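Local structure of D-glycero-alpha-D-manno-heptose 7-phosphate kinase (Campylobacter jejuni subsp. jejuni, 4N3O) at residues L48-D53 against L100-L104; D53-I57 against E68-K72; I209-K214 against S274-L278. The protein catalyses the ATP-dependent phosphorylation of D-glycero-alpha-D-manno-heptose 7-phosphate at C-1, giving the 1,7-bisphosphate for capsule polysaccharide biosynthesis. All coordinates share one frame; numbering follows the deposited sequence.

Contact 1. Residues L48-D53 against L100-L104; sequences LIKRED and LSFSL
S101 meets R51 just beyond the paired residues of two antiparallel strands. Its carbonyl O accepts R51 N at 3.3 Å; the bond is straight at hydrogen but longer than those of the I49-S103 pair, and the donor stands 48° out of the carbonyl plane. S101 OG lies near R51 O too, but its hydrogen bond goes to K55 O. At F102 the backbone is overlaid by the aliphatic part of R51: CG sits between the backbone N and the carbonyl carbon (chi1 51°), which sets R51 CG 3.4 Å from F102 CA. A later bend in the chain turns the guanidinium back toward D53, where R51 NH2 forms a salt bridge to D53 OD2 at 2.6 Å. On the other face, F102 CB touches L48 CD2 at 3.8 Å, while the F102 ring leads away from L48-D53 to an edge-to-face stack with F130. S103 then forms the hydrogen-bonded pair with I49: I49 N to S103 O and S103 N to I49 O are both 2.8 Å. S103 OG lies beside I49 CB at 3.5 Å and is hydrogen-bonded to H105 NE2. L104 closes the register opposite L48, its CD1 reaching L48 CB at 4.1 Å. L48, K50, F102 and L104 share one face, on which helix 118-134 packs through V126, F130 and W133. Strand 102-108, antiparallel to 42-50 and parallel to 55-60, thus belongs to the helix-backed mixed sheet of the GHMP kinase N-terminal domain, a fold of the ribosomal protein S5 type.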
# COMPACT_ATOMS: atom_id res chain seq x y z
N LEU A 48 3.10 18.39 -12.66
CA LEU A 48 3.03 19.76 -13.17
C LEU A 48 4.28 20.01 -13.99
O LEU A 48 5.39 19.96 -13.45
CB LEU A 48 2.92 20.77 -12.03
CG LEU A 48 2.63 22.24 -12.36
CD1 LEU A 48 2.37 23.01 -11.08
CD2 LEU A 48 3.75 22.90 -13.14
N ILE A 49 4.10 20.29 -15.29
CA ILE A 49 5.23 20.53 -16.18
C ILE A 49 5.26 21.94 -16.74
O ILE A 49 4.32 22.38 -17.41
CB ILE A 49 5.24 19.56 -17.39
CG1 ILE A 49 5.06 18.10 -16.93
CG2 ILE A 49 6.55 19.68 -18.18
CD1 ILE A 49 4.88 17.14 -18.08
N LYS A 50 6.35 22.64 -16.46
CA LYS A 50 6.55 23.99 -16.97
C LYS A 50 6.72 23.92 -18.48
O LYS A 50 7.39 23.02 -19.01
CB LYS A 50 7.79 24.64 -16.35
CG LYS A 50 8.08 26.03 -16.90
CD LYS A 50 9.26 26.71 -16.23
CE LYS A 50 9.50 28.10 -16.84
NZ LYS A 50 10.56 28.85 -16.11
N ARG A 51 6.10 24.86 -19.18
CA ARG A 51 6.19 24.94 -20.64
C ARG A 51 6.32 26.42 -21.05
O ARG A 51 5.72 27.29 -20.43
CB ARG A 51 5.01 24.23 -21.31
CG ARG A 51 3.65 24.63 -20.79
CD ARG A 51 2.54 23.70 -21.27
NE ARG A 51 2.25 23.83 -22.69
CZ ARG A 51 2.71 23.04 -23.66
NH1 ARG A 51 3.50 22.01 -23.40
NH2 ARG A 51 2.36 23.29 -24.92
N GLU A 52 7.11 26.69 -22.08
CA GLU A 52 7.35 28.07 -22.50
C GLU A 52 6.72 28.38 -23.84
O GLU A 52 7.42 28.58 -24.83
CB GLU A 52 8.85 28.35 -22.54
CG GLU A 52 9.54 28.09 -21.20
CD GLU A 52 11.02 28.38 -21.22
OE1 GLU A 52 11.45 29.27 -21.99
OE2 GLU A 52 11.76 27.73 -20.44
N ASP A 53 5.40 28.41 -23.87
CA ASP A 53 4.66 28.72 -25.08
C ASP A 53 3.37 29.47 -24.73
O ASP A 53 2.43 29.52 -25.53
CB ASP A 53 4.33 27.45 -25.86
CG ASP A 53 3.43 26.51 -25.09
OD1 ASP A 53 3.45 26.56 -23.83
OD2 ASP A 53 2.71 25.72 -25.73
N LEU A 100 1.28 32.35 -15.69
CA LEU A 100 2.21 31.23 -15.68
C LEU A 100 1.87 30.30 -16.83
O LEU A 100 0.71 30.24 -17.26
CB LEU A 100 2.11 30.47 -14.36
CG LEU A 100 2.26 31.32 -13.08
CD1 LEU A 100 1.82 30.49 -11.89
CD2 LEU A 100 3.69 31.84 -12.90
N SER A 101 2.87 29.57 -17.33
CA SER A 101 2.65 28.64 -18.43
C SER A 101 3.08 27.23 -18.00
O SER A 101 4.23 27.02 -17.61
CB SER A 101 3.40 29.12 -19.68
OG SER A 101 3.04 28.34 -20.82
N PHE A 102 2.16 26.28 -18.07
CA PHE A 102 2.40 24.92 -17.59
C PHE A 102 1.29 23.99 -17.98
O PHE A 102 0.24 24.43 -18.44
CB PHE A 102 2.37 24.95 -16.06
CG PHE A 102 1.01 25.34 -15.51
CD1 PHE A 102 0.69 26.67 -15.30
CD2 PHE A 102 0.05 24.37 -15.27
CE1 PHE A 102 -0.56 27.03 -14.84
CE2 PHE A 102 -1.21 24.73 -14.80
CZ PHE A 102 -1.52 26.05 -14.58
N SER A 103 1.52 22.69 -17.77
CA SER A 103 0.51 21.65 -17.98
C SER A 103 0.39 20.91 -16.65
O SER A 103 1.38 20.63 -16.01
CB SER A 103 0.90 20.68 -19.09
OG SER A 103 2.01 19.89 -18.73
N LEU A 104 -0.84 20.61 -16.24
CA LEU A 104 -1.13 19.95 -14.98
C LEU A 104 -1.88 18.66 -15.28
O LEU A 104 -2.94 18.70 -15.93
CB LEU A 104 -1.99 20.86 -14.11
CG LEU A 104 -2.38 20.31 -12.74
CD1 LEU A 104 -1.13 20.16 -11.89
CD2 LEU A 104 -3.39 21.20 -12.05

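Contact 2. Residues D53-I57 against E68-K72; sequences DGKII and EYESK
K55 and E70 come together by folding back on themselves, since at this non-hydrogen-bonded pair their side chains leave the backbone in diverging directions. K55 is bent at chi2 (56°) and again at chi4, and E70 is bent at chi2 (-68°), so both charged ends return across the strands. The resulting salt bridge joins K55 NZ to E70 OE2 at 2.6 Å. NZ approaches from above the carboxylate, 59° out of its plane. A second acidic group, E68, has OE1 4.1 Å from K55 NZ, beyond a salt bridge, where it could add to the negative field around the ammonium.

The backbone beneath is the open end of a beta hairpin formed by strands 55-60 and 65-70. I56 and Y69 make a hydrogen-bonded pair within it: Y69 N reaches I56 O at 2.9 Å, and I56 N reaches Y69 O at 3.0 Å. Through I57, bonded by its backbone to F102 and L104, the hairpin joins strand 102-108 of the mixed sheet of the N-terminal GHMP kinase domain.

Past the strand end, S71 N still donates to G54 O at 2.9 Å. I56, with CG1 beside its backbone N, extends CD1 over the S71 backbone, 3.8 Å from S71 CA. S71 OG is bonded to L100 O, and Y69 OH to D78 and K85. The I57 and E68 side chains run alongside each other from the same face of the sheet, with I57 CG1 and E68 CG 4.1 Å apart.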
# COMPACT_ATOMS: atom_id res chain seq x y z
N ASP A 53 5.40 28.41 -23.87
CA ASP A 53 4.66 28.72 -25.08
C ASP A 53 3.37 29.47 -24.73
O ASP A 53 2.43 29.52 -25.53
CB ASP A 53 4.33 27.45 -25.86
CG ASP A 53 3.43 26.51 -25.09
OD1 ASP A 53 3.45 26.56 -23.83
OD2 ASP A 53 2.71 25.72 -25.73
N GLY A 54 3.32 30.05 -23.54
CA GLY A 54 2.15 30.80 -23.10
C GLY A 54 0.87 30.00 -23.08
O GLY A 54 -0.21 30.55 -23.29
N LYS A 55 0.98 28.70 -22.84
CA LYS A 55 -0.18 27.82 -22.74
C LYS A 55 -0.38 27.27 -21.33
O LYS A 55 0.56 27.13 -20.56
CB LYS A 55 -0.10 26.64 -23.73
CG LYS A 55 -0.78 26.85 -25.07
CD LYS A 55 -0.31 28.09 -25.81
CE LYS A 55 -1.01 28.21 -27.15
NZ LYS A 55 -2.49 28.25 -27.00
N ILE A 56 -1.63 26.97 -21.02
CA ILE A 56 -1.99 26.39 -19.76
C ILE A 56 -2.89 25.20 -20.08
O ILE A 56 -3.96 25.36 -20.67
CB ILE A 56 -2.71 27.39 -18.83
CG1 ILE A 56 -1.71 28.45 -18.33
CG2 ILE A 56 -3.32 26.67 -17.65
CD1 ILE A 56 -2.34 29.54 -17.48
N ILE A 57 -2.44 24.01 -19.69
CA ILE A 57 -3.17 22.77 -19.94
C ILE A 57 -3.54 22.08 -18.63
O ILE A 57 -2.72 21.98 -17.73
CB ILE A 57 -2.29 21.84 -20.80
CG1 ILE A 57 -1.99 22.52 -22.14
CG2 ILE A 57 -2.96 20.48 -21.00
CD1 ILE A 57 -1.04 21.75 -23.03
N GLU A 68 -7.39 23.50 -22.48
CA GLU A 68 -6.25 24.24 -22.95
C GLU A 68 -6.67 25.70 -23.06
O GLU A 68 -7.73 25.98 -23.59
CB GLU A 68 -5.76 23.69 -24.28
CG GLU A 68 -4.49 24.36 -24.78
CD GLU A 68 -3.83 23.61 -25.91
OE1 GLU A 68 -3.01 24.23 -26.62
OE2 GLU A 68 -4.13 22.41 -26.09
N TYR A 69 -5.85 26.61 -22.52
CA TYR A 69 -6.13 28.04 -22.55
C TYR A 69 -4.86 28.81 -22.75
O TYR A 69 -3.77 28.25 -22.64
CB TYR A 69 -6.73 28.52 -21.22
CG TYR A 69 -7.90 27.73 -20.72
CD1 TYR A 69 -9.18 27.93 -21.23
CD2 TYR A 69 -7.73 26.77 -19.74
CE1 TYR A 69 -10.26 27.19 -20.78
CE2 TYR A 69 -8.80 26.03 -19.28
CZ TYR A 69 -10.06 26.23 -19.80
OH TYR A 69 -11.11 25.48 -19.33
N GLU A 70 -5.02 30.09 -23.01
CA GLU A 70 -3.90 31.00 -23.15
C GLU A 70 -3.51 31.51 -21.76
O GLU A 70 -4.37 31.83 -20.94
CB GLU A 70 -4.27 32.18 -24.05
CG GLU A 70 -4.31 31.84 -25.53
CD GLU A 70 -2.93 31.53 -26.09
OE1 GLU A 70 -1.92 31.99 -25.51
OE2 GLU A 70 -2.86 30.84 -27.13
N SER A 71 -2.21 31.59 -21.52
CA SER A 71 -1.66 32.07 -20.26
C SER A 71 -2.09 33.50 -19.92
O SER A 71 -1.70 34.44 -20.61
CB SER A 71 -0.14 31.98 -20.31
OG SER A 71 0.46 32.51 -19.16
N LYS A 72 -2.90 33.65 -18.87
CA LYS A 72 -3.37 34.96 -18.38
C LYS A 72 -3.58 34.93 -16.85
O LYS A 72 -3.52 33.86 -16.24
CB LYS A 72 -4.65 35.40 -19.09
CG LYS A 72 -5.80 34.42 -18.96
CD LYS A 72 -7.02 34.93 -19.71
CE LYS A 72 -8.12 33.89 -19.71
NZ LYS A 72 -9.32 34.39 -20.44

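Contact 3. Residues I209-K214 against S274-L278; sequences ITREAK and SNDEL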
# COMPACT_ATOMS: atom_id res chain seq x y z
N ILE A 209 -22.63 -0.86 -6.54
CA ILE A 209 -24.07 -1.03 -6.43
C ILE A 209 -24.79 0.21 -6.97
O ILE A 209 -24.23 1.30 -7.04
CB ILE A 209 -24.49 -1.24 -4.95
CG1 ILE A 209 -24.08 -2.63 -4.48
CG2 ILE A 209 -26.00 -1.11 -4.77
CD1 ILE A 209 -24.38 -2.89 -3.01
N THR A 210 -26.04 -0.01 -7.39
CA THR A 210 -26.93 1.05 -7.83
C THR A 210 -28.24 0.69 -7.15
O THR A 210 -28.82 -0.36 -7.44
CB THR A 210 -27.06 1.09 -9.37
OG1 THR A 210 -27.52 -0.18 -9.84
CG2 THR A 210 -25.71 1.41 -10.01
N ARG A 211 -28.69 1.52 -6.21
CA ARG A 211 -29.91 1.19 -5.46
C ARG A 211 -31.17 1.30 -6.32
O ARG A 211 -31.19 2.03 -7.31
CB ARG A 211 -30.03 2.04 -4.18
CG ARG A 211 -31.11 1.52 -3.22
CD ARG A 211 -30.89 1.94 -1.77
NE ARG A 211 -31.37 3.27 -1.40
CZ ARG A 211 -32.59 3.53 -0.92
NH1 ARG A 211 -32.92 4.77 -0.60
NH2 ARG A 211 -33.49 2.56 -0.75
N GLU A 212 -32.20 0.54 -5.94
CA GLU A 212 -33.48 0.54 -6.65
C GLU A 212 -34.63 0.44 -5.65
O GLU A 212 -34.41 0.48 -4.43
CB GLU A 212 -33.52 -0.60 -7.67
CG GLU A 212 -33.19 -1.98 -7.11
CD GLU A 212 -33.33 -3.10 -8.14
OE1 GLU A 212 -34.25 -3.05 -8.98
OE2 GLU A 212 -32.51 -4.05 -8.09
N ALA A 213 -35.86 0.31 -6.15
CA ALA A 213 -37.04 0.21 -5.29
C ALA A 213 -37.04 -1.10 -4.48
O ALA A 213 -37.72 -2.07 -4.84
CB ALA A 213 -38.31 0.32 -6.11
N LYS A 214 -36.26 -1.10 -3.40
CA LYS A 214 -36.17 -2.22 -2.47
C LYS A 214 -37.31 -3.23 -2.64
O LYS A 214 -37.67 -3.96 -1.71
CB LYS A 214 -36.13 -1.69 -1.02
CG LYS A 214 -37.34 -0.84 -0.59
CD LYS A 214 -37.41 0.52 -1.29
CE LYS A 214 -38.64 1.31 -0.89
NZ LYS A 214 -38.67 1.59 0.57
N SER A 274 -31.22 0.30 4.85
CA SER A 274 -32.01 1.07 3.87
C SER A 274 -31.83 0.60 2.42
O SER A 274 -32.38 1.20 1.49
CB SER A 274 -31.70 2.58 3.96
OG SER A 274 -30.36 2.84 3.60
N ASN A 275 -31.04 -0.46 2.23
CA ASN A 275 -30.84 -1.02 0.90
C ASN A 275 -30.75 -2.55 1.00
O ASN A 275 -30.01 -3.09 1.83
CB ASN A 275 -29.59 -0.44 0.26
CG ASN A 275 -29.42 -0.87 -1.19
OD1 ASN A 275 -30.29 -1.54 -1.75
ND2 ASN A 275 -28.32 -0.48 -1.79
N ASP A 276 -31.50 -3.24 0.14
CA ASP A 276 -31.53 -4.71 0.15
C ASP A 276 -30.20 -5.34 -0.27
O ASP A 276 -29.79 -6.35 0.29
CB ASP A 276 -32.66 -5.24 -0.74
CG ASP A 276 -34.03 -4.67 -0.36
OD1 ASP A 276 -34.09 -3.75 0.48
OD2 ASP A 276 -35.05 -5.14 -0.92
N GLU A 277 -29.52 -4.74 -1.24
CA GLU A 277 -28.25 -5.28 -1.75
C GLU A 277 -27.06 -5.02 -0.80
O GLU A 277 -26.17 -5.86 -0.71
CB GLU A 277 -27.97 -4.74 -3.16
CG GLU A 277 -26.94 -5.55 -3.96
CD GLU A 277 -27.42 -6.95 -4.35
OE1 GLU A 277 -28.46 -7.43 -3.85
OE2 GLU A 277 -26.74 -7.58 -5.19
N LEU A 278 -27.05 -3.88 -0.12
CA LEU A 278 -26.01 -3.59 0.87
C LEU A 278 -26.23 -4.50 2.07
O LEU A 278 -25.28 -5.09 2.59
CB LEU A 278 -26.03 -2.13 1.33
CG LEU A 278 -25.48 -1.04 0.40
CD1 LEU A 278 -25.74 0.34 0.99
CD2 LEU A 278 -24.00 -1.22 0.14
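R211 runs across N275, the N-cap residue of helix 276-287 in the C-terminal GHMP kinase region. The cap is weak: N275 OD1 accepts E277 N at 3.3 Å. From its base outward, R211 passes the N275 side chain head to tail. R211 CB lies 3.9 Å from N275 ND2, and R211 CG is 3.5 Å from N275 OD1. R211 CD presses closest to the amide carbon, N275 CG, at 3.2 Å. The chain then bends at chi3 (83°), leaving the guanidinium plane 56° from that of the amide, and R211 NE and CZ both face S274 O, CZ at 3.4 Å. At the tip, R211 NH2 is 2.8 Å from S274 O, but the oxygen lies over a face of the guanidinium and the angle is too poor for a hydrogen bond. The attraction would therefore be mainly electrostatic.

Farther along, K214, next to the unmodelled residues 215-228, has its CB beside the D276 carboxylate, with no hydrogen bond between the two residues. At the start of residues 209-214, I209 has CG1 beside its backbone N (chi1 -73°) and spans E277 and L278: I209 CD1 touches E277 CG at 3.8 Å and L278 CD2 at 3.6 Å.

Contacts 1 and 2 are adjoining parts of one sheet, their centres 8 Å apart, with D53 common to both. Contact 2 is nested within the chain loop that contact 1 closes. Among the bonds that tie them is a probable hydrogen bond from L104 N to I57 O, 2.8 Å long. Both lie near S60, which by similarity binds ATP: the side chains of L104 and I57 are about 8 and 9 Å from that of S60, I57 being close to it in sequence as well. Contact 3 is separate: its centre is about 46 Å from each of the others, with nearest atoms about 29 Å from contact 1, and it lies away from the annotated sites.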